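Local structure of 3-hydroxy-3-methylglutaryl-CoA lyase (Acinetobacter baumannii, 6NDS) at residues Q195-V200 against A230-A235; G148-T153 against I182-T187; G155-G160 against D186-A191; L222-V227 against E261-M266. The protein is a TIM-barrel enzyme of the HMGL-like family, modelled here with coenzyme A and a zinc ion. All coordinates share one frame; numbering follows the deposited sequence.

Interaction 1 of 4, residues Q195-V200 against A230-A235; sequences QVKRIV and AYEVGA. With ACT (acetate ion), chain E; ACT (acetate ion), chain D.
Lys197 and Glu232 form the polar edge of this contact. Lys197 NZ lies 2.9 Å from Glu232 OE1, a salt bridge that meets the oxygen nearly along its C-O axis. Lys197 CG lies anti to the carbonyl carbon (chi1 -74°) and the chain beyond it is extended, which carries NZ out to the acid. On the way Lys197 CG passes 3.8 Å from Val233 CG1. The other methyl of Val233, CG2, sits 3.7 Å from Val200 CG1. The same Val200 CG1 also meets Ala235 CB at 3.9 Å, and Val196 CG1 rests against Ala230 CB at 3.8 Å. Three valines and two alanines, with the stem of Lys197, make up the apolar part.

A Schellman motif sets the position of Val233 and Ala235. Ala235 N bonds to Ala230 O and Gly234 N to Tyr231 O, and Gly234 takes the positive phi (115°) that ends the helix. Outside the interface, Arg198 forms a salt bridge with Glu164 and bonds an acetate ion, probably from the crystallisation liquor.

The contact joins helices 193-203 and 223-232 on the outside of the barrel. Beneath it, Val200 and Ala235 rest on Leu214 and Val196 rests on Phe216, both in strand 212-216.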
loop_
_atom_site.group_PDB
_atom_site.type_symbol
_atom_site.label_atom_id
_atom_site.label_comp_id
_atom_site.label_asym_id
_atom_site.label_seq_id
_atom_site.Cartn_x
_atom_site.Cartn_y
_atom_site.Cartn_z
ATOM N N GLN A 195 1.516 15.707 -5.254
ATOM C CA GLN A 195 1.474 15.887 -6.700
ATOM C C GLN A 195 0.105 15.529 -7.259
ATOM O O GLN A 195 -0.434 16.239 -8.120
ATOM C CB GLN A 195 2.557 15.022 -7.341
ATOM C CG GLN A 195 2.520 14.913 -8.853
ATOM C CD GLN A 195 3.326 13.707 -9.318
ATOM O OE1 GLN A 195 3.359 12.688 -8.636
ATOM N NE2 GLN A 195 3.984 13.824 -10.467
ATOM N N VAL A 196 -0.478 14.432 -6.771
ATOM C CA VAL A 196 -1.804 14.028 -7.228
ATOM C C VAL A 196 -2.831 15.111 -6.925
ATOM O O VAL A 196 -3.657 15.455 -7.776
ATOM C CB VAL A 196 -2.195 12.684 -6.593
ATOM C CG1 VAL A 196 -3.694 12.424 -6.766
ATOM C CG2 VAL A 196 -1.370 11.556 -7.227
ATOM N N LYS A 197 -2.804 15.669 -5.710
ATOM C CA LYS A 197 -3.795 16.701 -5.394
ATOM C C LYS A 197 -3.654 17.904 -6.322
ATOM O O LYS A 197 -4.658 18.458 -6.790
ATOM C CB LYS A 197 -3.687 17.113 -3.924
ATOM C CG LYS A 197 -4.258 16.045 -2.979
ATOM C CD LYS A 197 -4.320 16.537 -1.541
ATOM C CE LYS A 197 -4.933 15.479 -0.620
ATOM N NZ LYS A 197 -5.204 16.052 0.744
ATOM N N ARG A 198 -2.413 18.303 -6.628
ATOM C CA ARG A 198 -2.192 19.461 -7.487
ATOM C C ARG A 198 -2.703 19.208 -8.901
ATOM O O ARG A 198 -3.416 20.043 -9.475
ATOM C CB ARG A 198 -0.706 19.818 -7.501
ATOM C CG ARG A 198 -0.335 20.897 -8.497
ATOM C CD ARG A 198 1.126 21.315 -8.345
ATOM N NE ARG A 198 2.063 20.239 -8.676
ATOM C CZ ARG A 198 2.754 19.535 -7.777
ATOM N NH1 ARG A 198 2.616 19.781 -6.477
ATOM N NH2 ARG A 198 3.592 18.592 -8.177
ATOM N N ILE A 199 -2.356 18.055 -9.477
ATOM C CA ILE A 199 -2.742 17.773 -10.856
ATOM C C ILE A 199 -4.247 17.552 -10.956
ATOM O O ILE A 199 -4.903 18.082 -11.864
ATOM C CB ILE A 199 -1.952 16.570 -11.409
ATOM C CG1 ILE A 199 -0.480 16.955 -11.636
ATOM C CG2 ILE A 199 -2.586 16.079 -12.711
ATOM C CD1 ILE A 199 0.429 15.787 -12.084
ATOM N N VAL A 200 -4.820 16.779 -10.029
ATOM C CA VAL A 200 -6.249 16.492 -10.102
ATOM C C VAL A 200 -7.070 17.760 -9.877
ATOM O O VAL A 200 -8.078 17.986 -10.561
ATOM C CB VAL A 200 -6.634 15.386 -9.107
ATOM C CG1 VAL A 200 -8.149 15.285 -8.993
ATOM C CG2 VAL A 200 -6.039 14.041 -9.546
ATOM N N ALA A 230 -6.584 11.801 -4.253
ATOM C CA ALA A 230 -7.404 12.278 -5.369
ATOM C C ALA A 230 -8.868 12.418 -4.958
ATOM O O ALA A 230 -9.536 13.396 -5.319
ATOM C CB ALA A 230 -7.281 11.326 -6.566
ATOM N N TYR A 231 -9.387 11.442 -4.206
ATOM C CA TYR A 231 -10.766 11.522 -3.722
ATOM C C TYR A 231 -10.983 12.763 -2.863
ATOM O O TYR A 231 -12.031 13.423 -2.957
ATOM C CB TYR A 231 -11.105 10.258 -2.927
ATOM C CG TYR A 231 -12.556 10.183 -2.477
ATOM C CD1 TYR A 231 -13.518 9.574 -3.264
ATOM C CD2 TYR A 231 -12.949 10.728 -1.264
ATOM C CE1 TYR A 231 -14.842 9.502 -2.849
ATOM C CE2 TYR A 231 -14.265 10.670 -0.848
ATOM C CZ TYR A 231 -15.204 10.057 -1.640
ATOM O OH TYR A 231 -16.516 10.008 -1.208
ATOM N N GLU A 232 -10.001 13.099 -2.020
ATOM C CA GLU A 232 -10.129 14.243 -1.123
ATOM C C GLU A 232 -10.263 15.570 -1.869
ATOM O O GLU A 232 -10.828 16.519 -1.311
ATOM C CB GLU A 232 -8.938 14.273 -0.147
ATOM C CG GLU A 232 -8.984 13.125 0.889
ATOM C CD GLU A 232 -7.727 12.997 1.748
ATOM O OE1 GLU A 232 -6.704 13.650 1.443
ATOM O OE2 GLU A 232 -7.766 12.225 2.737
ATOM N N VAL A 233 -9.789 15.667 -3.114
ATOM C CA VAL A 233 -9.945 16.887 -3.901
ATOM C C VAL A 233 -11.013 16.743 -4.986
ATOM O O VAL A 233 -11.111 17.603 -5.864
ATOM C CB VAL A 233 -8.605 17.362 -4.497
ATOM C CG1 VAL A 233 -7.636 17.760 -3.381
ATOM C CG2 VAL A 233 -7.981 16.303 -5.401
ATOM N N GLY A 234 -11.829 15.687 -4.933
ATOM C CA GLY A 234 -13.037 15.598 -5.736
ATOM C C GLY A 234 -13.083 14.511 -6.793
ATOM O O GLY A 234 -14.133 14.334 -7.417
ATOM N N ALA A 235 -12.002 13.765 -7.019
ATOM C CA ALA A 235 -12.038 12.723 -8.034
ATOM C C ALA A 235 -12.853 11.531 -7.543
ATOM O O ALA A 235 -12.880 11.222 -6.345
ATOM C CB ALA A 235 -10.624 12.267 -8.386
HETATM C C ACT E . 5.325 17.557 -4.967
HETATM O O ACT E . 5.405 16.801 -5.977
HETATM O OXT ACT E . 5.077 18.796 -4.919
HETATM C CH3 ACT E . 5.563 16.886 -3.581
HETATM C C ACT D . -17.557 9.645 2.673
HETATM O O ACT D . -17.306 10.338 1.647
HETATM O OXT ACT D . -16.802 9.373 3.654
HETATM C CH3 ACT D . -18.992 9.037 2.756
HETATM O O HOH W 1 -5.397 14.977 2.990
#

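Interaction 2 of 4, residues G148-T153 against I182-T187; sequences GTVATT and ITLADT
Thr187 turns its hydroxyl toward Thr152 because OG1 stands anti to its carbonyl carbon (chi1 -52°). Thr187 OG1 then accepts a nearly straight bond from Thr152 N at 3.0 Å. Thr153 OG1 also stands beside its backbone N (chi1 -77°) and donates to Val150 O at 2.8 Å. That donor comes from above the carbonyl plane. Ala185 N reaches Val150 O from the opposite face at 3.0 Å. Two bonds grip this oxygen, one from the neighbouring strand and one from the turn that follows its own.

Further back the pairing is regular and parallel. Thr183 N bonds to Gly148 O, and Val150 N to Thr183 O, both at 2.8 Å. Past Ala151 the first strand bends away from regular pairing. Thr153 N still takes Ala185 O at 3.1 Å, which ties the turn to the strand next to it.

On one face Thr149 and Thr183 lie side by side, pointing the same way, with Thr149 OG1 3.4 Å from Thr183 CB. Their hydroxyls have other partners, Asn108 for Thr149 and Asn147 for Thr183. On the other face Val150 packs on Leu170 and Tyr174 of helix 164-176, and Leu184 on Leu214 of strand 212-216. Leu184 CD2 touches Thr153 OG1 at 3.8 Å.

Thr187 OG1 also hydrogen-bonds a citric acid molecule, probably from the crystallisation liquor, and its side chain lies about 5 Å from the zinc ion. These are neighbouring strands of a beta-alpha-beta unit, 145-151 and 182-186 with helix 164-176 between them. The ligand site lies at the C-terminal ends of the strands, as usual in TIM barrels.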
loop_
_atom_site.group_PDB
_atom_site.type_symbol
_atom_site.label_atom_id
_atom_site.label_comp_id
_atom_site.label_asym_id
_atom_site.label_seq_id
_atom_site.Cartn_x
_atom_site.Cartn_y
_atom_site.Cartn_z
ATOM N N GLY A 148 -10.219 9.573 -23.470
ATOM C CA GLY A 148 -8.852 9.924 -23.813
ATOM C C GLY A 148 -7.915 9.726 -22.636
ATOM O O GLY A 148 -8.092 10.361 -21.591
ATOM N N THR A 149 -6.922 8.854 -22.783
ATOM C CA THR A 149 -5.957 8.585 -21.723
ATOM C C THR A 149 -4.648 9.315 -21.978
ATOM O O THR A 149 -4.133 9.326 -23.101
ATOM C CB THR A 149 -5.677 7.084 -21.595
ATOM O OG1 THR A 149 -6.858 6.409 -21.147
ATOM C CG2 THR A 149 -4.548 6.809 -20.594
ATOM N N VAL A 150 -4.110 9.915 -20.925
ATOM C CA VAL A 150 -2.752 10.441 -20.933
ATOM C C VAL A 150 -1.933 9.547 -20.017
ATOM O O VAL A 150 -2.086 9.607 -18.787
ATOM C CB VAL A 150 -2.697 11.904 -20.474
ATOM C CG1 VAL A 150 -1.278 12.442 -20.636
ATOM C CG2 VAL A 150 -3.701 12.748 -21.246
ATOM N N ALA A 151 -1.087 8.698 -20.612
ATOM C CA ALA A 151 -0.163 7.866 -19.851
ATOM C C ALA A 151 1.060 8.683 -19.416
ATOM O O ALA A 151 1.287 9.804 -19.875
ATOM C CB ALA A 151 0.264 6.645 -20.669
ATOM N N THR A 152 1.845 8.102 -18.502
ATOM C CA THR A 152 2.982 8.751 -17.839
ATOM C C THR A 152 2.653 10.176 -17.394
ATOM O O THR A 152 3.495 11.074 -17.489
ATOM C CB THR A 152 4.249 8.724 -18.720
ATOM O OG1 THR A 152 4.066 9.496 -19.916
ATOM C CG2 THR A 152 4.608 7.290 -19.114
ATOM N N THR A 153 1.439 10.382 -16.868
ATOM C CA THR A 153 1.033 11.712 -16.417
ATOM C C THR A 153 1.912 12.202 -15.274
ATOM O O THR A 153 2.216 13.401 -15.177
ATOM C CB THR A 153 -0.441 11.686 -15.984
ATOM O OG1 THR A 153 -1.275 11.691 -17.152
ATOM C CG2 THR A 153 -0.801 12.890 -15.103
ATOM N N ILE A 182 -11.654 11.707 -19.657
ATOM C CA ILE A 182 -10.196 11.724 -19.628
ATOM C C ILE A 182 -9.707 10.779 -18.541
ATOM O O ILE A 182 -10.237 10.783 -17.424
ATOM C CB ILE A 182 -9.665 13.157 -19.359
ATOM C CG1 ILE A 182 -10.140 14.138 -20.435
ATOM C CG2 ILE A 182 -8.150 13.157 -19.222
ATOM C CD1 ILE A 182 -9.671 13.793 -21.829
ATOM N N THR A 183 -8.688 9.984 -18.852
ATOM C CA THR A 183 -7.971 9.210 -17.842
ATOM C C THR A 183 -6.560 9.753 -17.688
ATOM O O THR A 183 -5.843 9.918 -18.680
ATOM C CB THR A 183 -7.903 7.730 -18.215
ATOM O OG1 THR A 183 -9.233 7.185 -18.249
ATOM C CG2 THR A 183 -7.033 6.923 -17.208
ATOM N N LEU A 184 -6.156 10.010 -16.446
ATOM C CA LEU A 184 -4.760 10.294 -16.133
ATOM C C LEU A 184 -4.151 9.038 -15.537
ATOM O O LEU A 184 -4.609 8.561 -14.489
ATOM C CB LEU A 184 -4.628 11.463 -15.158
ATOM C CG LEU A 184 -5.314 12.740 -15.606
ATOM C CD1 LEU A 184 -5.154 13.811 -14.518
ATOM C CD2 LEU A 184 -4.740 13.217 -16.943
ATOM N N ALA A 185 -3.111 8.517 -16.180
ATOM C CA ALA A 185 -2.535 7.239 -15.782
ATOM C C ALA A 185 -1.126 7.419 -15.229
ATOM O O ALA A 185 -0.286 8.075 -15.856
ATOM C CB ALA A 185 -2.531 6.267 -16.966
ATOM N N ASP A 186 -0.869 6.790 -14.072
ATOM C CA ASP A 186 0.466 6.692 -13.462
ATOM C C ASP A 186 1.065 5.337 -13.838
ATOM O O ASP A 186 1.061 4.372 -13.067
ATOM C CB ASP A 186 0.362 6.855 -11.951
ATOM C CG ASP A 186 1.705 6.847 -11.277
ATOM O OD1 ASP A 186 2.715 7.020 -11.984
ATOM O OD2 ASP A 186 1.756 6.664 -10.043
ATOM N N THR A 187 1.635 5.298 -15.043
ATOM C CA THR A 187 1.989 4.046 -15.708
ATOM C C THR A 187 2.996 3.209 -14.922
ATOM O O THR A 187 2.886 1.976 -14.884
ATOM C CB THR A 187 2.536 4.374 -17.091
ATOM O OG1 THR A 187 1.596 5.220 -17.757
ATOM C CG2 THR A 187 2.761 3.097 -17.910
#

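Interaction 3 of 4, residues G155-G160 against D186-A191; sequences GCPFEG and DTTGMA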
loop_
_atom_site.group_PDB
_atom_site.type_symbol
_atom_site.label_atom_id
_atom_site.label_comp_id
_atom_site.label_asym_id
_atom_site.label_seq_id
_atom_site.Cartn_x
_atom_site.Cartn_y
_atom_site.Cartn_z
ATOM N N GLY A 155 5.081 11.118 -14.343
ATOM C CA GLY A 155 6.485 10.783 -14.479
ATOM C C GLY A 155 6.635 9.618 -15.440
ATOM O O GLY A 155 5.695 8.872 -15.708
ATOM N N CYS A 156 7.847 9.471 -15.972
ATOM C CA CYS A 156 8.175 8.503 -17.003
ATOM C C CYS A 156 9.387 7.680 -16.589
ATOM O O CYS A 156 10.366 8.231 -16.071
ATOM C CB CYS A 156 8.465 9.228 -18.322
ATOM S SG CYS A 156 9.145 8.180 -19.628
ATOM N N PRO A 157 9.352 6.358 -16.801
ATOM C CA PRO A 157 10.518 5.530 -16.448
ATOM C C PRO A 157 11.749 5.813 -17.299
ATOM O O PRO A 157 12.856 5.407 -16.916
ATOM C CB PRO A 157 10.009 4.095 -16.670
ATOM C CG PRO A 157 8.934 4.249 -17.723
ATOM C CD PRO A 157 8.262 5.568 -17.405
ATOM N N PHE A 158 11.596 6.478 -18.449
ATOM C CA PHE A 158 12.725 6.850 -19.291
ATOM C C PHE A 158 13.184 8.281 -19.051
ATOM O O PHE A 158 14.381 8.535 -18.889
ATOM C CB PHE A 158 12.372 6.699 -20.777
ATOM C CG PHE A 158 11.974 5.314 -21.177
ATOM C CD1 PHE A 158 12.911 4.291 -21.201
ATOM C CD2 PHE A 158 10.671 5.042 -21.574
ATOM C CE1 PHE A 158 12.555 3.010 -21.598
ATOM C CE2 PHE A 158 10.301 3.756 -21.968
ATOM C CZ PHE A 158 11.248 2.745 -21.982
ATOM N N GLU A 159 12.241 9.225 -19.048
ATOM C CA GLU A 159 12.560 10.646 -19.015
ATOM C C GLU A 159 12.595 11.215 -17.604
ATOM O O GLU A 159 13.228 12.256 -17.384
ATOM C CB GLU A 159 11.544 11.428 -19.861
ATOM C CG GLU A 159 11.583 11.073 -21.356
ATOM C CD GLU A 159 10.715 11.982 -22.225
ATOM O OE1 GLU A 159 10.035 12.876 -21.673
ATOM O OE2 GLU A 159 10.713 11.799 -23.466
ATOM N N GLY A 160 11.958 10.558 -16.656
ATOM C CA GLY A 160 11.888 11.073 -15.291
ATOM C C GLY A 160 10.706 12.022 -15.121
ATOM O O GLY A 160 9.558 11.624 -15.344
ATOM N N ASP A 186 -0.869 6.790 -14.072
ATOM C CA ASP A 186 0.466 6.692 -13.462
ATOM C C ASP A 186 1.065 5.337 -13.838
ATOM O O ASP A 186 1.061 4.372 -13.067
ATOM C CB ASP A 186 0.362 6.855 -11.951
ATOM C CG ASP A 186 1.705 6.847 -11.277
ATOM O OD1 ASP A 186 2.715 7.020 -11.984
ATOM O OD2 ASP A 186 1.756 6.664 -10.043
ATOM N N THR A 187 1.635 5.298 -15.043
ATOM C CA THR A 187 1.989 4.046 -15.708
ATOM C C THR A 187 2.996 3.209 -14.922
ATOM O O THR A 187 2.886 1.976 -14.884
ATOM C CB THR A 187 2.536 4.374 -17.091
ATOM O OG1 THR A 187 1.596 5.220 -17.757
ATOM C CG2 THR A 187 2.761 3.097 -17.910
ATOM N N THR A 188 4.011 3.838 -14.324
ATOM C CA THR A 188 4.975 3.066 -13.543
ATOM C C THR A 188 4.998 3.481 -12.076
ATOM O O THR A 188 6.031 3.358 -11.411
ATOM C CB THR A 188 6.383 3.152 -14.128
ATOM O OG1 THR A 188 6.823 4.514 -14.126
ATOM C CG2 THR A 188 6.404 2.595 -15.541
ATOM N N GLY A 189 3.867 3.945 -11.555
ATOM C CA GLY A 189 3.742 4.141 -10.122
ATOM C C GLY A 189 4.719 5.156 -9.567
ATOM O O GLY A 189 5.388 4.906 -8.558
ATOM N N MET A 190 4.814 6.307 -10.231
ATOM C CA MET A 190 5.714 7.371 -9.818
ATOM C C MET A 190 5.020 8.491 -9.049
ATOM O O MET A 190 5.713 9.382 -8.532
ATOM C CB MET A 190 6.428 7.939 -11.049
ATOM C CG MET A 190 7.345 6.887 -11.713
ATOM S SD MET A 190 8.094 7.459 -13.242
ATOM C CE MET A 190 9.340 8.593 -12.640
ATOM N N ALA A 191 3.691 8.466 -8.939
ATOM C CA ALA A 191 2.953 9.577 -8.338
ATOM C C ALA A 191 3.045 9.582 -6.810
ATOM O O ALA A 191 3.223 8.543 -6.168
ATOM C CB ALA A 191 1.477 9.525 -8.742
HETATM O O HOH W 2 3.221 8.407 -14.417
HETATM O O HOH W 3 5.306 6.115 -15.419
#
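Met190 reaches the 155-160 loop with the end of its side chain. CB points at the loop, and CB and CG carry the sulfur there. Met190 SD arrives over the face of the peptide that joins Gly155 to Cys156, 3.4 Å from both Gly155 C and Cys156 N. The chain then bends at chi3 (74°), and Met190 CE ends 3.6 Å from Cys156 O. Gly155, with phi 136°, has no CB to stand in the way of this methyl.

A second patch lies beside it. Thr188 CG2 meets Pro157 CG at 3.7 Å, and the two side chains cross at a slant.

Two waters also link the loops. Gly155 O accepts from both. One also donates to Asp186 OD1 at 2.8 Å, and the other lies 2.6 Å from Thr188 OG1.

Both loops are braced from within. Met190 N bonds to Asp186 OD1 at 2.8 Å on the syn side of the carboxylate, and Ala191 N comes to Asp186 OD2 from above the carboxylate plane. This holds the acid and the Met190 backbone together over the type I turn 186-189. In the other loop Cys156 SG accepts from Phe158 N and Glu159 N.

The second subunit covers part of this region: its His310 packs on Pro157, and its Asn306 bonds Met190 O. These loops follow strands 145-151 and 182-186, at the end of the TIM barrel that carries the ligand site. The Thr188 side chain is about 9 Å from the zinc ion.

Interaction 4 of 4, residues L222-V227 against E261-M266; sequences LGLTNV and EDLVNM
Two outer helices of the TIM barrel, 223-232 and 260-270, meet here through Leu224 and Val227 on one side and Leu263 and Met266 on the other. The helix segments cross at -46°, and their axes come no closer than 10.9 Å. At that spacing the contact is made by side chains, some of which reach the facing backbone.

Leu224 is central. Its CD1 lies near the backbone oxygen of Asp262, and Leu224 CD2 packs 3.8 Å from Leu263 CA. Leu224 CB faces Met266 SD at 4.0 Å. One turn on, Val227 uses a single branch. Val227 CG1, anti to the backbone N (chi1 169°), touches Leu263 CD1 at 3.8 Å, the two side chains meeting at about a right angle. The same Val227 CG1 meets Met266 CE at 4.0 Å. Met266 runs past Val227 in the opposite sense. Its chain bends at chi3 (77°), which brings Met266 CE to within 3.9 Å of Leu224 O.

Asp262 offers only its CB and backbone to this contact. Its carboxylate bonds the backbone N of Gln299 and Leu300 at the start of helix 299-303.

The second subunit closes one side. Its Leu222 packs on Met266, and the Thr225 hydroxyls of the two subunits are hydrogen-bonded to each other.

Every touching residue is buried, and the contact across the helices is dispersive. It rests on apolar packing, with the thioether of Met266 and aliphatic groups meeting at van der Waals distance, while the nearby acid is satisfied by partners elsewhere.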
loop_
_atom_site.group_PDB
_atom_site.type_symbol
_atom_site.label_atom_id
_atom_site.label_comp_id
_atom_site.label_asym_id
_atom_site.label_seq_id
_atom_site.Cartn_x
_atom_site.Cartn_y
_atom_site.Cartn_z
ATOM N N LEU A 222 2.344 3.390 -3.193
ATOM C CA LEU A 222 1.531 4.564 -2.892
ATOM C C LEU A 222 0.173 4.553 -3.578
ATOM O O LEU A 222 -0.563 5.547 -3.486
ATOM C CB LEU A 222 2.288 5.838 -3.277
ATOM C CG LEU A 222 3.575 6.023 -2.483
ATOM C CD1 LEU A 222 4.259 7.297 -2.926
ATOM C CD2 LEU A 222 3.284 6.035 -0.993
ATOM N N GLY A 223 -0.197 3.452 -4.232
ATOM C CA GLY A 223 -1.426 3.428 -4.994
ATOM C C GLY A 223 -2.675 3.838 -4.236
ATOM O O GLY A 223 -3.394 4.742 -4.676
ATOM N N LEU A 224 -2.966 3.186 -3.105
ATOM C CA LEU A 224 -4.195 3.533 -2.387
ATOM C C LEU A 224 -4.089 4.899 -1.721
ATOM O O LEU A 224 -5.103 5.595 -1.587
ATOM C CB LEU A 224 -4.539 2.457 -1.349
ATOM C CG LEU A 224 -4.935 1.105 -1.957
ATOM C CD1 LEU A 224 -5.259 0.148 -0.826
ATOM C CD2 LEU A 224 -6.132 1.274 -2.889
ATOM N N THR A 225 -2.887 5.297 -1.301
ATOM C CA THR A 225 -2.708 6.636 -0.746
ATOM C C THR A 225 -2.999 7.697 -1.804
ATOM O O THR A 225 -3.622 8.731 -1.516
ATOM C CB THR A 225 -1.295 6.779 -0.184
ATOM O OG1 THR A 225 -1.055 5.695 0.730
ATOM C CG2 THR A 225 -1.146 8.079 0.553
ATOM N N ASN A 226 -2.604 7.426 -3.046
ATOM C CA ASN A 226 -2.895 8.356 -4.135
ATOM C C ASN A 226 -4.381 8.381 -4.477
ATOM O O ASN A 226 -4.912 9.437 -4.849
ATOM C CB ASN A 226 -2.064 7.988 -5.371
ATOM C CG ASN A 226 -0.597 8.290 -5.203
ATOM O OD1 ASN A 226 -0.205 9.204 -4.461
ATOM N ND2 ASN A 226 0.260 7.539 -5.928
ATOM N N VAL A 227 -5.060 7.226 -4.424
ATOM C CA VAL A 227 -6.514 7.211 -4.613
ATOM C C VAL A 227 -7.186 8.119 -3.596
ATOM O O VAL A 227 -8.037 8.943 -3.945
ATOM C CB VAL A 227 -7.075 5.781 -4.502
ATOM C CG1 VAL A 227 -8.619 5.825 -4.426
ATOM C CG2 VAL A 227 -6.625 4.969 -5.691
ATOM N N GLU A 261 -9.900 -5.441 -5.037
ATOM C CA GLU A 261 -10.525 -5.774 -3.761
ATOM C C GLU A 261 -9.872 -5.017 -2.601
ATOM O O GLU A 261 -10.544 -4.718 -1.611
ATOM C CB GLU A 261 -10.517 -7.290 -3.535
ATOM C CG GLU A 261 -9.152 -7.938 -3.498
ATOM C CD GLU A 261 -8.665 -8.455 -4.850
ATOM O OE1 GLU A 261 -9.139 -8.002 -5.916
ATOM O OE2 GLU A 261 -7.768 -9.312 -4.836
ATOM N N ASP A 262 -8.589 -4.663 -2.713
ATOM C CA ASP A 262 -7.989 -3.812 -1.688
ATOM C C ASP A 262 -8.578 -2.401 -1.736
ATOM O O ASP A 262 -8.816 -1.792 -0.688
ATOM C CB ASP A 262 -6.459 -3.772 -1.842
ATOM C CG ASP A 262 -5.788 -5.137 -1.611
ATOM O OD1 ASP A 262 -6.492 -6.121 -1.297
ATOM O OD2 ASP A 262 -4.541 -5.229 -1.750
ATOM N N LEU A 263 -8.828 -1.869 -2.940
ATOM C CA LEU A 263 -9.491 -0.565 -3.065
ATOM C C LEU A 263 -10.905 -0.598 -2.496
ATOM O O LEU A 263 -11.304 0.289 -1.724
ATOM C CB LEU A 263 -9.518 -0.140 -4.535
ATOM C CG LEU A 263 -10.434 1.041 -4.878
ATOM C CD1 LEU A 263 -9.961 2.300 -4.169
ATOM C CD2 LEU A 263 -10.466 1.249 -6.405
ATOM N N VAL A 264 -11.683 -1.618 -2.860
ATOM C CA VAL A 264 -13.058 -1.702 -2.376
ATOM C C VAL A 264 -13.080 -1.905 -0.866
ATOM O O VAL A 264 -13.921 -1.332 -0.175
ATOM C CB VAL A 264 -13.837 -2.803 -3.116
ATOM C CG1 VAL A 264 -15.275 -2.956 -2.537
ATOM C CG2 VAL A 264 -13.907 -2.488 -4.614
ATOM N N ASN A 265 -12.140 -2.683 -0.321
ATOM C CA ASN A 265 -12.089 -2.829 1.136
ATOM C C ASN A 265 -11.791 -1.498 1.812
ATOM O O ASN A 265 -12.395 -1.163 2.836
ATOM C CB ASN A 265 -11.035 -3.868 1.539
ATOM C CG ASN A 265 -10.943 -4.036 3.047
ATOM O OD1 ASN A 265 -11.835 -4.620 3.678
ATOM N ND2 ASN A 265 -9.872 -3.497 3.643
ATOM N N MET A 266 -10.859 -0.721 1.253
ATOM C CA MET A 266 -10.569 0.595 1.814
ATOM C C MET A 266 -11.828 1.458 1.874
ATOM O O MET A 266 -12.132 2.075 2.907
ATOM C CB MET A 266 -9.494 1.291 0.975
ATOM C CG MET A 266 -9.194 2.693 1.513
ATOM S SD MET A 266 -7.821 3.545 0.705
ATOM C CE MET A 266 -8.572 4.071 -0.837
#

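Along the chain, 148-153 opens interaction 2 and 155-160 opens interaction 3. Both close on one stretch, where 182-187 and 186-191 share Asp186 and Thr187. Interaction 2 joins two barrel strands, and interaction 3 the loops that follow them. Helix 193-203 comes next and opens interaction 1. Interaction 4 opens at 222-227 before interaction 1 closes at 230-235, and closes last at 261-266, so these two cross and both use helix 223-232. Interactions 1 and 2, and likewise 3 and 4, are in series yet touch. Ile199 packs on Leu184 between interactions 1 and 2, and Asn226 ND2 probably bonds Ala191 O between interactions 4 and 3. Interactions 3 and 4 both touch the second subunit.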